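Fusion DH (Streptomyces sp. MJ635-86F5, PDB 6K97) joins the parts of a split polyketide synthase dehydratase from cremimycin biosynthesis in one engineered chain, probably to dehydrate polyketide intermediates. Local coordinates at residues 27-32 with 39-44; 115-120 with 126-131. One frame throughout, in Å; residues are numbered along the deposited sequence.

Interaction 1: 27-32 with 39-44; sequences LGLEAT and TATELP
With CG turned beside its backbone N (chi1 -61°), L29 leans on the strand, and its CD2 meets T41 CG2 at 3.4 Å. Behind that tip, L29 CB lies 4.1 Å from T39 CG2, and the leucine crosses T41 at a slant. The E30 chain bends at chi2 and carries OE1 alongside the strand backbone, 3.7 Å from T41 CA. The other carboxylate oxygen, OE2, is hydrogen-bonded to H133 of the second subunit. T32 has OG1 anti to the backbone N (chi1 -166°), where H84 binds it, leaving CG2 to rest 3.7 Å from T39 O. Next to it T32 CB touches A40 CB at 3.9 Å.

This is in the first hot-dog half of the fusion, where a loop without regular structure crosses strand 39-42, outermost within this chain, and makes one beta bridge, A31 with T39. Its bond runs from A40 N to E30 O, 2.9 Å and nearly straight (169° at the hydrogen), the donor lying off the carbonyl plane. The same oxygen receives a CA-H...O contact from T39 CA at 3.3 Å.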
loop_
_atom_site.group_PDB
_atom_site.type_symbol
_atom_site.label_atom_id
_atom_site.label_comp_id
_atom_site.label_asym_id
_atom_site.label_seq_id
_atom_site.Cartn_x
_atom_site.Cartn_y
_atom_site.Cartn_z
ATOM N N LEU A 27 -8.501 -4.661 6.372
ATOM C CA LEU A 27 -8.430 -4.118 5.040
ATOM C C LEU A 27 -7.478 -4.861 4.079
ATOM O O LEU A 27 -7.350 -4.504 2.903
ATOM C CB LEU A 27 -8.084 -2.628 5.108
ATOM C CG LEU A 27 -9.082 -1.723 5.883
ATOM C CD1 LEU A 27 -8.455 -0.348 6.027
ATOM C CD2 LEU A 27 -10.460 -1.586 5.256
ATOM N N GLY A 28 -6.858 -5.926 4.578
ATOM C CA GLY A 28 -5.932 -6.716 3.792
ATOM C C GLY A 28 -4.492 -6.290 3.937
ATOM O O GLY A 28 -3.701 -6.687 3.120
ATOM N N LEU A 29 -4.148 -5.468 4.934
ATOM C CA LEU A 29 -2.751 -4.978 5.141
ATOM C C LEU A 29 -2.080 -5.443 6.420
ATOM O O LEU A 29 -2.725 -5.799 7.370
ATOM C CB LEU A 29 -2.729 -3.451 5.176
ATOM C CG LEU A 29 -3.212 -2.830 3.873
ATOM C CD1 LEU A 29 -4.367 -1.854 4.135
ATOM C CD2 LEU A 29 -2.075 -2.140 3.125
ATOM N N GLU A 30 -0.767 -5.358 6.440
ATOM C CA GLU A 30 0.045 -5.695 7.603
ATOM C C GLU A 30 0.284 -4.418 8.389
ATOM O O GLU A 30 0.617 -3.383 7.805
ATOM C CB GLU A 30 1.382 -6.350 7.157
ATOM C CG GLU A 30 1.181 -7.692 6.449
ATOM C CD GLU A 30 2.124 -7.997 5.269
ATOM O OE1 GLU A 30 2.435 -7.123 4.407
ATOM O OE2 GLU A 30 2.543 -9.165 5.180
ATOM N N ALA A 31 0.129 -4.487 9.711
ATOM C CA ALA A 31 0.335 -3.341 10.584
ATOM C C ALA A 31 1.818 -3.108 10.805
ATOM O O ALA A 31 2.632 -4.017 10.570
ATOM C CB ALA A 31 -0.355 -3.555 11.913
ATOM N N THR A 32 2.166 -1.875 11.225
ATOM C CA THR A 32 3.498 -1.554 11.708
ATOM C C THR A 32 3.352 -0.865 13.064
ATOM O O THR A 32 2.329 -0.265 13.332
ATOM C CB THR A 32 4.247 -0.671 10.686
ATOM O OG1 THR A 32 5.632 -0.650 11.020
ATOM C CG2 THR A 32 3.715 0.785 10.661
ATOM N N THR A 39 0.439 1.112 8.801
ATOM C CA THR A 39 0.661 -0.082 7.962
ATOM C C THR A 39 2.061 -0.144 7.316
ATOM O O THR A 39 2.721 0.867 7.138
ATOM C CB THR A 39 -0.359 -0.164 6.780
ATOM O OG1 THR A 39 -0.064 0.851 5.805
ATOM C CG2 THR A 39 -1.806 -0.020 7.246
ATOM N N ALA A 40 2.462 -1.351 6.912
ATOM C CA ALA A 40 3.698 -1.610 6.133
ATOM C C ALA A 40 3.503 -2.793 5.237
ATOM O O ALA A 40 3.102 -3.807 5.712
ATOM C CB ALA A 40 4.830 -1.925 7.077
ATOM N N THR A 41 3.756 -2.703 3.941
ATOM C CA THR A 41 3.617 -3.870 3.132
ATOM C C THR A 41 4.727 -3.957 2.145
ATOM O O THR A 41 5.169 -2.943 1.626
ATOM C CB THR A 41 2.264 -3.926 2.395
ATOM O OG1 THR A 41 2.426 -3.466 1.061
ATOM C CG2 THR A 41 1.216 -3.075 3.034
ATOM N N GLU A 42 5.195 -5.169 1.874
ATOM C CA GLU A 42 6.250 -5.391 0.902
ATOM C C GLU A 42 5.485 -5.677 -0.339
ATOM O O GLU A 42 4.487 -6.374 -0.265
ATOM C CB GLU A 42 7.160 -6.577 1.288
ATOM C CG GLU A 42 8.399 -6.730 0.376
ATOM C CD GLU A 42 9.233 -8.002 0.648
ATOM O OE1 GLU A 42 8.664 -9.102 0.460
ATOM O OE2 GLU A 42 10.440 -7.925 0.989
ATOM N N LEU A 43 5.883 -5.085 -1.459
ATOM C CA LEU A 43 5.134 -5.238 -2.699
ATOM C C LEU A 43 5.861 -6.278 -3.501
ATOM O O LEU A 43 7.042 -6.499 -3.292
ATOM C CB LEU A 43 5.081 -3.927 -3.445
ATOM C CG LEU A 43 4.551 -2.748 -2.624
ATOM C CD1 LEU A 43 4.956 -1.435 -3.258
ATOM C CD2 LEU A 43 3.044 -2.844 -2.517
ATOM N N PRO A 44 5.179 -6.930 -4.436
ATOM C CA PRO A 44 5.834 -7.987 -5.192
ATOM C C PRO A 44 7.177 -7.617 -5.837
ATOM O O PRO A 44 8.050 -8.469 -5.982
ATOM C CB PRO A 44 4.809 -8.329 -6.267
ATOM C CG PRO A 44 3.500 -7.937 -5.656
ATOM C CD PRO A 44 3.824 -6.662 -4.924
#

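Interaction 2: 115-120 with 126-131; sequences VAVGPA and RSLTIR
V115 and V117 set up a shallow notch into which L128 CD1 drops, 4.3 Å from V115 CG1 and 4.2 Å from V117 CG2; L128 CG is anti to its backbone N, which points the branch there. One step along, V115 CG2 meets I130 CG1. At the turn end R126 stretches out from CG to NE across G118 O, lays CD against V117 CG1 at 3.7 Å and has A120 N over one guanidinium face. Its NH1 binds G118 O (3.0 Å) and also G46 O. A leucine in its place would probably leave G118 O and G46 O without that shared donor and open a gap beside V117 and A120. On the A116 and T129 side one water joins S127 OG and T129 OG1. A CB on G118 would come about 2.8 Å from S127 OG, too close, and glycine avoids it. The backbones of this antiparallel hairpin pair through A116 and T129 in both directions, with G118 N to S127 O beyond. V117, L128 and I130 pack on helix 75-88, with A85, A82 and F78 among their partners, and V115 on F50 of strand 48-55, while strands 48-55 and 141-149 flank the hairpin.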
loop_
_atom_site.group_PDB
_atom_site.type_symbol
_atom_site.label_atom_id
_atom_site.label_comp_id
_atom_site.label_asym_id
_atom_site.label_seq_id
_atom_site.Cartn_x
_atom_site.Cartn_y
_atom_site.Cartn_z
ATOM N N VAL A 115 4.590 6.723 2.690
ATOM C CA VAL A 115 5.972 6.588 2.344
ATOM C C VAL A 115 6.088 5.446 1.374
ATOM O O VAL A 115 5.661 4.352 1.680
ATOM C CB VAL A 115 6.809 6.258 3.582
ATOM C CG1 VAL A 115 8.273 6.162 3.195
ATOM C CG2 VAL A 115 6.599 7.305 4.691
ATOM N N ALA A 116 6.679 5.682 0.199
ATOM C CA ALA A 116 6.940 4.624 -0.772
ATOM C C ALA A 116 8.427 4.376 -0.924
ATOM O O ALA A 116 9.209 5.326 -1.121
ATOM C CB ALA A 116 6.365 4.983 -2.100
ATOM N N VAL A 117 8.814 3.085 -0.878
ATOM C CA VAL A 117 10.165 2.676 -1.146
ATOM C C VAL A 117 10.281 1.746 -2.373
ATOM O O VAL A 117 9.591 0.717 -2.483
ATOM C CB VAL A 117 10.677 1.958 0.068
ATOM C CG1 VAL A 117 12.091 1.457 -0.151
ATOM C CG2 VAL A 117 10.612 2.898 1.248
ATOM N N GLY A 118 11.180 2.083 -3.273
ATOM C CA GLY A 118 11.454 1.258 -4.434
ATOM C C GLY A 118 12.224 0.001 -4.075
ATOM O O GLY A 118 12.655 -0.183 -2.916
ATOM N N PRO A 119 12.396 -0.883 -5.075
ATOM C CA PRO A 119 13.243 -2.078 -4.959
ATOM C C PRO A 119 14.704 -1.724 -4.881
ATOM O O PRO A 119 15.080 -0.635 -5.275
ATOM C CB PRO A 119 13.002 -2.833 -6.284
ATOM C CG PRO A 119 12.043 -1.997 -7.091
ATOM C CD PRO A 119 11.910 -0.658 -6.459
ATOM N N ALA A 120 15.521 -2.653 -4.403
ATOM C CA ALA A 120 16.952 -2.456 -4.274
ATOM C C ALA A 120 17.672 -2.550 -5.608
ATOM O O ALA A 120 17.391 -3.435 -6.369
ATOM C CB ALA A 120 17.542 -3.477 -3.303
ATOM N N ARG A 126 17.806 2.193 -2.538
ATOM C CA ARG A 126 16.396 2.260 -2.885
ATOM C C ARG A 126 15.934 3.708 -2.963
ATOM O O ARG A 126 16.294 4.490 -2.142
ATOM C CB ARG A 126 15.584 1.561 -1.819
ATOM C CG ARG A 126 15.884 0.070 -1.647
ATOM C CD ARG A 126 15.253 -0.410 -0.346
ATOM N NE ARG A 126 15.399 -1.838 -0.086
ATOM C CZ ARG A 126 14.535 -2.760 -0.477
ATOM N NH1 ARG A 126 13.436 -2.439 -1.146
ATOM N NH2 ARG A 126 14.738 -3.987 -0.164
ATOM N N SER A 127 15.088 4.042 -3.917
ATOM C CA SER A 127 14.471 5.352 -3.903
ATOM C C SER A 127 13.443 5.406 -2.741
ATOM O O SER A 127 12.909 4.389 -2.288
ATOM C CB SER A 127 13.748 5.574 -5.192
ATOM O OG SER A 127 12.562 4.792 -5.136
ATOM N N LEU A 128 13.170 6.592 -2.280
ATOM C CA LEU A 128 12.211 6.808 -1.203
ATOM C C LEU A 128 11.437 8.107 -1.512
ATOM O O LEU A 128 12.044 9.066 -1.924
ATOM C CB LEU A 128 12.925 6.935 0.147
ATOM C CG LEU A 128 12.021 7.212 1.346
ATOM C CD1 LEU A 128 12.470 6.462 2.583
ATOM C CD2 LEU A 128 11.908 8.694 1.656
ATOM N N THR A 129 10.133 8.112 -1.290
ATOM C CA THR A 129 9.298 9.311 -1.413
ATOM C C THR A 129 8.254 9.416 -0.307
ATOM O O THR A 129 7.726 8.403 0.120
ATOM C CB THR A 129 8.509 9.271 -2.733
ATOM O OG1 THR A 129 9.408 8.867 -3.755
ATOM C CG2 THR A 129 7.948 10.591 -3.077
ATOM N N ILE A 130 7.940 10.646 0.096
ATOM C CA ILE A 130 6.915 10.920 1.114
ATOM C C ILE A 130 5.930 11.948 0.579
ATOM O O ILE A 130 6.300 13.003 0.014
ATOM C CB ILE A 130 7.521 11.450 2.398
ATOM C CG1 ILE A 130 8.646 10.520 2.906
ATOM C CG2 ILE A 130 6.449 11.577 3.450
ATOM C CD1 ILE A 130 9.434 11.047 4.097
ATOM N N ARG A 131 4.672 11.601 0.683
ATOM C CA ARG A 131 3.614 12.332 0.021
ATOM C C ARG A 131 2.338 12.257 0.858
ATOM O O ARG A 131 2.207 11.381 1.718
ATOM C CB ARG A 131 3.341 11.760 -1.361
ATOM C CG ARG A 131 2.665 10.385 -1.274
ATOM C CD ARG A 131 2.323 9.758 -2.589
ATOM N NE ARG A 131 1.620 8.503 -2.359
ATOM C CZ ARG A 131 1.075 7.747 -3.332
ATOM N NH1 ARG A 131 0.465 6.617 -3.005
ATOM N NH2 ARG A 131 1.113 8.112 -4.621
HETATM O O HOH W 1 10.299 5.820 -4.207
HETATM O O HOH W 2 14.588 2.001 -6.035
#

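In the fold
Both contacts belong to the N-terminal hot-dog part of the engineered fusion, and neither spans the two joined proteins. Their centres lie 15 Å apart and their nearest atoms about 5 Å, without touching; strand 48-55 runs between them, with F50 packing on A40 of interaction 1 and on V115 of interaction 2. Across the dimer the two do meet: E42 O of 39-44 accepts a hydrogen bond from R131 NH1 of the second subunit, and P44 packs on T129 there. Interaction 1 sits farther out, about 24 Å from centre to chain centre against 17 Å for interaction 2, and both touch the second subunit.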